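Local coordinates for protein replicative DNA helicase (Mycobacterium chimaera, PDB 6RIY) that probably excises itself from a replicative DNA helicase precursor by protein splicing, as an intein of the Hedgehog/intein fold, at residues D24-A29 / R123-D128; V51-S54 / V58-A61; W67-G72 / A77-G82. One frame throughout, in Å; residues are numbered along the deposited sequence.

Contact 1. Residues D24-A29 / R123-D128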
loop_
_atom_site.group_PDB
_atom_site.type_symbol
_atom_site.label_atom_id
_atom_site.label_comp_id
_atom_site.label_asym_id
_atom_site.label_seq_id
_atom_site.Cartn_x
_atom_site.Cartn_y
_atom_site.Cartn_z
ATOM N N ASP A 24 -6.767 6.253 13.874
ATOM C CA ASP A 24 -7.607 6.400 12.693
ATOM C C ASP A 24 -8.010 5.032 12.152
ATOM O O ASP A 24 -7.284 4.048 12.302
ATOM C CB ASP A 24 -6.866 7.163 11.593
ATOM C CG ASP A 24 -6.692 8.633 11.907
ATOM O OD1 ASP A 24 -7.189 9.088 12.967
ATOM O OD2 ASP A 24 -6.044 9.331 11.094
ATOM N N GLU A 25 -9.165 4.986 11.487
ATOM C CA GLU A 25 -9.642 3.781 10.815
ATOM C C GLU A 25 -9.278 3.831 9.333
ATOM O O GLU A 25 -9.634 4.786 8.631
ATOM C CB GLU A 25 -11.154 3.626 10.974
ATOM C CG GLU A 25 -11.584 3.204 12.370
ATOM C CD GLU A 25 -13.045 2.824 12.437
ATOM O OE1 GLU A 25 -13.855 3.432 11.705
ATOM O OE2 GLU A 25 -13.385 1.917 13.227
ATOM N N LEU A 26 -8.572 2.806 8.865
ATOM C CA LEU A 26 -8.416 2.516 7.449
ATOM C C LEU A 26 -9.306 1.318 7.125
ATOM O O LEU A 26 -10.175 0.952 7.923
ATOM C CB LEU A 26 -6.938 2.261 7.107
ATOM C CG LEU A 26 -5.932 3.376 7.426
ATOM C CD1 LEU A 26 -4.499 2.882 7.222
ATOM C CD2 LEU A 26 -6.203 4.628 6.593
ATOM N N LEU A 27 -9.086 0.682 5.976
ATOM C CA LEU A 27 -9.830 -0.513 5.600
ATOM C C LEU A 27 -8.879 -1.689 5.465
ATOM O O LEU A 27 -7.832 -1.576 4.831
ATOM C CB LEU A 27 -10.573 -0.314 4.282
ATOM C CG LEU A 27 -11.556 0.854 4.246
ATOM C CD1 LEU A 27 -12.239 0.883 2.873
ATOM C CD2 LEU A 27 -12.573 0.744 5.373
ATOM N N GLY A 28 -9.260 -2.823 6.038
ATOM C CA GLY A 28 -8.505 -4.042 5.846
ATOM C C GLY A 28 -8.770 -4.676 4.498
ATOM O O GLY A 28 -9.559 -4.194 3.685
ATOM N N ALA A 29 -8.111 -5.817 4.276
ATOM C CA ALA A 29 -8.254 -6.520 3.007
ATOM C C ALA A 29 -9.670 -7.022 2.781
ATOM O O ALA A 29 -10.044 -7.289 1.634
ATOM C CB ALA A 29 -7.279 -7.696 2.938
ATOM N N ARG A 123 5.776 7.290 4.549
ATOM C CA ARG A 123 5.457 6.900 5.922
ATOM C C ARG A 123 4.971 5.458 5.950
ATOM O O ARG A 123 4.345 4.994 4.995
ATOM C CB ARG A 123 4.334 7.750 6.530
ATOM C CG ARG A 123 4.648 9.171 6.896
ATOM C CD ARG A 123 3.376 9.837 7.446
ATOM N NE ARG A 123 3.142 9.504 8.849
ATOM C CZ ARG A 123 1.971 9.623 9.466
ATOM N NH1 ARG A 123 0.900 10.045 8.801
ATOM N NH2 ARG A 123 1.868 9.308 10.747
ATOM N N CYS A 124 5.179 4.791 7.085
ATOM C CA CYS A 124 4.586 3.486 7.361
ATOM C C CYS A 124 3.511 3.582 8.436
ATOM O O CYS A 124 3.592 4.401 9.357
ATOM C CB CYS A 124 5.625 2.465 7.833
ATOM S SG CYS A 124 6.931 2.117 6.679
ATOM N N VAL A 125 2.529 2.686 8.336
ATOM C CA VAL A 125 1.526 2.492 9.374
ATOM C C VAL A 125 1.561 1.028 9.792
ATOM O O VAL A 125 1.973 0.147 9.033
ATOM C CB VAL A 125 0.107 2.878 8.903
ATOM C CG1 VAL A 125 0.051 4.342 8.494
ATOM C CG2 VAL A 125 -0.329 1.980 7.736
ATOM N N GLU A 126 1.115 0.769 11.015
ATOM C CA GLU A 126 0.761 -0.579 11.429
ATOM C C GLU A 126 -0.727 -0.607 11.747
ATOM O O GLU A 126 -1.271 0.362 12.277
ATOM C CB GLU A 126 1.590 -1.027 12.630
ATOM C CG GLU A 126 3.089 -0.829 12.426
ATOM C CD GLU A 126 3.932 -1.406 13.547
ATOM O OE1 GLU A 126 3.628 -2.526 14.010
ATOM O OE2 GLU A 126 4.904 -0.739 13.965
ATOM N N VAL A 127 -1.394 -1.711 11.421
ATOM C CA VAL A 127 -2.837 -1.800 11.600
ATOM C C VAL A 127 -3.171 -3.026 12.439
ATOM O O VAL A 127 -2.352 -3.926 12.620
ATOM C CB VAL A 127 -3.583 -1.832 10.252
ATOM C CG1 VAL A 127 -3.418 -0.476 9.546
ATOM C CG2 VAL A 127 -3.044 -2.958 9.393
ATOM N N ASP A 128 -4.394 -3.043 12.971
ATOM C CA ASP A 128 -4.748 -3.996 14.015
ATOM C C ASP A 128 -5.404 -5.263 13.477
ATOM O O ASP A 128 -6.069 -5.976 14.232
ATOM C CB ASP A 128 -5.636 -3.324 15.065
ATOM C CG ASP A 128 -7.074 -3.156 14.617
ATOM O OD1 ASP A 128 -7.365 -3.244 13.404
ATOM O OD2 ASP A 128 -7.924 -2.933 15.502
#
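In one of the antiparallel sheets of the Hedgehog/intein (HINT) fold, Leu26 of the outer strand 25-27 meets Val125 and Val127 of strand 122-127. The two strands are not neighbours: strand 33-39 runs between them, and the closest CA atoms, those of Leu26 and Val127, are 8.2 Å apart. The spacing is consistent with a curved sheet, which lets side chains on one face reach over the intervening strand. One methyl does the work. Leu26 CD1 lies 4.2 Å from Val127 CG1 and 4.3 Å from Val125 CG2, bridging two residues that, being two apart on a strand, point their side chains to the same face. The outer carbon chain of Leu26 is extended (chi2 172°), which carries CD1 forward to the valines. Leucine suits this place by its length, and the valines by the short branched side chains favoured in strands. Val36 of the middle strand, Leu8, and Tyr134, which touches both Leu26 and Val125, add to the apolar surroundings. The backbone of Leu26 pairs with Thr34, while that of Leu27 pairs with Leu135 of strand 133-136; the three side chains meet only through non-directional dispersion and hydrophobic burial.

Contact 2. Residues V51-S54 / V58-A61; sequences VEFS and VIVA
Val51 and Ile59 are the backbone-bonded pair of a beta hairpin, in which strand 48-53 turns back as strand 58-62 to form the outer pair of strands of an antiparallel sheet of the HINT fold; beyond them, the backbone of Val60 also pairs with Ala3. The short strand segments run at 157° to each other, antiparallel with a twist.

Two backbone hydrogen bonds tie this pair. Val51 N donates to Ile59 O at 2.8 Å, nearly straight (172°), and Ile59 N returns a bond of 2.9 Å to Val51 O. Val51 O also receives a CA-H...O contact from Val58 CA at 3.3 Å, so a single carbonyl serves two neighbouring residues of the opposite strand. The next pair, Glu52 with Val58, is non-hydrogen-bonded, and its CA atoms come closer, 4.4 Å against 5.3 Å for Val51 and Ile59.

Apolar contacts divide between the faces. On the face of Glu52 and Val58, the aliphatic part of the glutamate lies against the valine, Glu52 CG being 3.8 Å from Val58 CG2. With CG anti to the backbone N (chi1 -178°) and the chain extended beyond it, the glutamate can cover the valine with methylenes while its carboxylate reaches on, OE2 making a weak hydrogen bond to Ser113 OG of strand 107-117. A long residue with a charged end fits this more open face. The face of Val51, Phe53 and Ile59 is buried, which suits these three apolar residues. There Phe53 leans its ring towards the second strand, and the far end of isoleucine meets it obliquely, Ile59 CD1 lying 4.1 Å from Phe53 CE2.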
loop_
_atom_site.group_PDB
_atom_site.type_symbol
_atom_site.label_atom_id
_atom_site.label_comp_id
_atom_site.label_asym_id
_atom_site.label_seq_id
_atom_site.Cartn_x
_atom_site.Cartn_y
_atom_site.Cartn_z
ATOM N N VAL A 51 4.476 1.830 -8.640
ATOM C CA VAL A 51 3.830 0.557 -8.938
ATOM C C VAL A 51 2.490 0.851 -9.596
ATOM O O VAL A 51 1.636 1.523 -9.010
ATOM C CB VAL A 51 3.647 -0.303 -7.681
ATOM C CG1 VAL A 51 3.178 -1.703 -8.079
ATOM C CG2 VAL A 51 4.940 -0.343 -6.870
ATOM N N GLU A 52 2.315 0.352 -10.812
ATOM C CA GLU A 52 1.115 0.574 -11.610
ATOM C C GLU A 52 0.339 -0.728 -11.707
ATOM O O GLU A 52 0.908 -1.772 -12.051
ATOM C CB GLU A 52 1.489 1.086 -13.002
ATOM C CG GLU A 52 0.317 1.399 -13.894
ATOM C CD GLU A 52 0.753 1.828 -15.280
ATOM O OE1 GLU A 52 0.261 2.873 -15.753
ATOM O OE2 GLU A 52 1.589 1.122 -15.893
ATOM N N PHE A 53 -0.954 -0.664 -11.406
ATOM C CA PHE A 53 -1.803 -1.851 -11.419
ATOM C C PHE A 53 -2.721 -1.842 -12.628
ATOM O O PHE A 53 -2.885 -0.831 -13.304
ATOM C CB PHE A 53 -2.600 -1.939 -10.123
ATOM C CG PHE A 53 -1.725 -2.051 -8.916
ATOM C CD1 PHE A 53 -1.248 -3.285 -8.505
ATOM C CD2 PHE A 53 -1.364 -0.920 -8.209
ATOM C CE1 PHE A 53 -0.429 -3.398 -7.387
ATOM C CE2 PHE A 53 -0.531 -1.018 -7.092
ATOM C CZ PHE A 53 -0.072 -2.272 -6.683
ATOM N N SER A 54 -3.324 -3.003 -12.896
ATOM C CA SER A 54 -4.153 -3.156 -14.084
ATOM C C SER A 54 -5.462 -2.379 -14.005
ATOM O O SER A 54 -6.130 -2.235 -15.035
ATOM C CB SER A 54 -4.451 -4.635 -14.328
ATOM O OG SER A 54 -5.031 -5.217 -13.177
ATOM N N VAL A 58 -2.012 3.823 -9.440
ATOM C CA VAL A 58 -0.568 3.998 -9.378
ATOM C C VAL A 58 -0.215 4.424 -7.959
ATOM O O VAL A 58 -0.730 5.435 -7.468
ATOM C CB VAL A 58 -0.076 5.038 -10.395
ATOM C CG1 VAL A 58 1.385 5.386 -10.137
ATOM C CG2 VAL A 58 -0.276 4.514 -11.815
ATOM N N ILE A 59 0.647 3.653 -7.303
ATOM C CA ILE A 59 1.093 3.937 -5.945
ATOM C C ILE A 59 2.611 4.051 -5.951
ATOM O O ILE A 59 3.299 3.192 -6.505
ATOM C CB ILE A 59 0.642 2.841 -4.964
ATOM C CG1 ILE A 59 -0.879 2.792 -4.896
ATOM C CG2 ILE A 59 1.231 3.091 -3.554
ATOM C CD1 ILE A 59 -1.382 1.614 -4.119
ATOM N N VAL A 60 3.127 5.094 -5.315
ATOM C CA VAL A 60 4.560 5.257 -5.117
ATOM C C VAL A 60 4.896 4.782 -3.713
ATOM O O VAL A 60 4.272 5.209 -2.729
ATOM C CB VAL A 60 4.985 6.712 -5.346
ATOM C CG1 VAL A 60 6.427 6.923 -4.946
ATOM C CG2 VAL A 60 4.758 7.069 -6.814
ATOM N N ALA A 61 5.846 3.861 -3.625
ATOM C CA ALA A 61 6.160 3.216 -2.364
ATOM C C ALA A 61 7.662 3.043 -2.278
ATOM O O ALA A 61 8.364 3.026 -3.294
ATOM C CB ALA A 61 5.463 1.856 -2.232
#

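Contact 3. Residues W67-G72 / A77-G82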
loop_
_atom_site.group_PDB
_atom_site.type_symbol
_atom_site.label_atom_id
_atom_site.label_comp_id
_atom_site.label_asym_id
_atom_site.label_seq_id
_atom_site.Cartn_x
_atom_site.Cartn_y
_atom_site.Cartn_z
ATOM N N TRP A 67 3.987 -6.413 -0.722
ATOM C CA TRP A 67 2.736 -6.550 -1.460
ATOM C C TRP A 67 2.334 -8.019 -1.455
ATOM O O TRP A 67 3.172 -8.886 -1.744
ATOM C CB TRP A 67 2.892 -6.067 -2.906
ATOM C CG TRP A 67 3.326 -4.634 -3.006
ATOM C CD1 TRP A 67 4.606 -4.167 -3.014
ATOM C CD2 TRP A 67 2.474 -3.488 -3.095
ATOM N NE1 TRP A 67 4.605 -2.793 -3.108
ATOM C CE2 TRP A 67 3.308 -2.353 -3.157
ATOM C CE3 TRP A 67 1.085 -3.310 -3.137
ATOM C CZ2 TRP A 67 2.802 -1.058 -3.260
ATOM C CZ3 TRP A 67 0.585 -2.020 -3.228
ATOM C CH2 TRP A 67 1.443 -0.913 -3.284
ATOM N N PRO A 68 1.080 -8.338 -1.170
ATOM C CA PRO A 68 0.640 -9.745 -1.201
ATOM C C PRO A 68 0.322 -10.184 -2.623
ATOM O O PRO A 68 -0.647 -9.712 -3.223
ATOM C CB PRO A 68 -0.617 -9.728 -0.323
ATOM C CG PRO A 68 -1.196 -8.353 -0.559
ATOM C CD PRO A 68 0.003 -7.420 -0.758
ATOM N N THR A 69 1.114 -11.115 -3.159
ATOM C CA THR A 69 0.820 -11.683 -4.475
ATOM C C THR A 69 0.488 -13.162 -4.360
ATOM O O THR A 69 0.731 -13.808 -3.343
ATOM C CB THR A 69 1.976 -11.500 -5.467
ATOM O OG1 THR A 69 2.951 -12.539 -5.285
ATOM C CG2 THR A 69 2.616 -10.140 -5.300
ATOM N N SER A 70 -0.065 -13.712 -5.442
ATOM C CA SER A 70 -0.448 -15.117 -5.418
ATOM C C SER A 70 0.742 -16.059 -5.288
ATOM O O SER A 70 0.552 -17.213 -4.899
ATOM C CB SER A 70 -1.237 -15.474 -6.681
ATOM O OG SER A 70 -0.432 -15.271 -7.826
ATOM N N GLY A 71 1.949 -15.616 -5.621
ATOM C CA GLY A 71 3.136 -16.432 -5.471
ATOM C C GLY A 71 3.951 -16.128 -4.233
ATOM O O GLY A 71 4.948 -16.815 -3.970
ATOM N N GLY A 72 3.564 -15.123 -3.469
ATOM C CA GLY A 72 4.271 -14.795 -2.248
ATOM C C GLY A 72 4.249 -13.302 -1.994
ATOM O O GLY A 72 3.728 -12.516 -2.779
ATOM N N ALA A 77 10.430 -3.480 -5.276
ATOM C CA ALA A 77 11.562 -3.662 -6.181
ATOM C C ALA A 77 11.580 -5.035 -6.842
ATOM O O ALA A 77 12.319 -5.228 -7.812
ATOM C CB ALA A 77 12.873 -3.447 -5.429
ATOM N N GLN A 78 10.814 -5.993 -6.332
ATOM C CA GLN A 78 10.772 -7.319 -6.929
ATOM C C GLN A 78 9.519 -7.562 -7.757
ATOM O O GLN A 78 9.387 -8.643 -8.333
ATOM C CB GLN A 78 10.889 -8.396 -5.845
ATOM N N LEU A 79 8.599 -6.599 -7.841
ATOM C CA LEU A 79 7.354 -6.833 -8.565
ATOM C C LEU A 79 7.599 -6.942 -10.070
ATOM O O LEU A 79 8.428 -6.226 -10.631
ATOM C CB LEU A 79 6.360 -5.720 -8.274
ATOM C CG LEU A 79 5.752 -5.742 -6.868
ATOM C CD1 LEU A 79 4.898 -4.511 -6.652
ATOM C CD2 LEU A 79 4.928 -7.009 -6.646
ATOM N N ARG A 80 6.855 -7.838 -10.726
ATOM C CA ARG A 80 7.099 -8.214 -12.116
ATOM C C ARG A 80 5.865 -7.941 -12.966
ATOM O O ARG A 80 4.749 -8.329 -12.593
ATOM C CB ARG A 80 7.483 -9.694 -12.226
ATOM C CG ARG A 80 8.747 -10.081 -11.481
ATOM C CD ARG A 80 8.873 -11.590 -11.382
ATOM N NE ARG A 80 7.766 -12.183 -10.632
ATOM C CZ ARG A 80 7.487 -13.482 -10.621
ATOM N NH1 ARG A 80 8.231 -14.332 -11.318
ATOM N NH2 ARG A 80 6.464 -13.935 -9.909
ATOM N N SER A 81 6.077 -7.295 -14.114
ATOM C CA SER A 81 4.993 -7.034 -15.056
ATOM C C SER A 81 4.310 -8.330 -15.461
ATOM O O SER A 81 4.971 -9.300 -15.846
ATOM C CB SER A 81 5.537 -6.330 -16.303
ATOM O OG SER A 81 6.102 -5.068 -15.980
ATOM N N GLY A 82 2.988 -8.348 -15.371
ATOM C CA GLY A 82 2.221 -9.521 -15.797
ATOM C C GLY A 82 2.305 -10.736 -14.897
ATOM O O GLY A 82 1.277 -11.331 -14.563
HETATM O O HOH W 1 5.115 -13.750 -6.885
#
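Leu79 gives most to this contact, laying its two methyls on Trp67 and Thr69 of the tight hairpin formed by strands 66-69 and 72-75; it stands in the loop that follows the hairpin in this HINT-fold protein. Leu79 CD1 sits over one face of the indole in a CH-pi contact, 3.9 Å from the centroid of the five-membered ring of Trp67 and 21° off its normal. The nearest ring atom is Trp67 CD1, 3.7 Å from Leu79 CD1. A branched aliphatic residue suits a flat aromatic face, and the indole NE1 is satisfied by Ser76 OG. Trp67 also touches Thr143, consistent with the tryptophan and threonine of the Trp-Cys-Thr motif of class 3 inteins.

Thr69 divides its branches. With chi1 at 83°, OG1 lies between the backbone N and the carbonyl carbon, turned into the type I turn from Thr69 to Gly72, while CG2 meets Leu79 CD2 at 4.1 Å. Thr69 OG1 donates to a lone pair of Gly72 O at 2.6 Å, and in an ST turn Gly71 N donates to Thr69 OG1. Glycine fits position 72, whose backbone angles would jam a CB against the preceding carbonyl. Arg80, salt-bridged to Asp84, adds a looser link: one water donates to Thr69 OG1 at 3.0 Å and accepts a weak bond from Arg80 NH2 at 3.3 Å.

Contacts 2 and 3 come in series along the chain, and both are nested inside the long loop closed by contact 1. Contact 1 belongs to the sheet containing strands 25-27, 33-39 and 122-127; contact 2 lies in the other four-stranded sheet, on the opposite side of the chain's centre, with about 18 Å between their centres. Contact 3, about 21 Å from contact 1, adjoins contact 2, their centres about 12 Å apart. Those two share a core: Phe53 CZ lies 3.5 Å from Trp67 CZ3, and Val51 CG1 3.6 Å from Leu79 CD1. The all-beta intein thus has contact 1 on one side and contacts 2 and 3 together on the other, yet Leu2 of strand 2-3 touches Ile59 and Ala61.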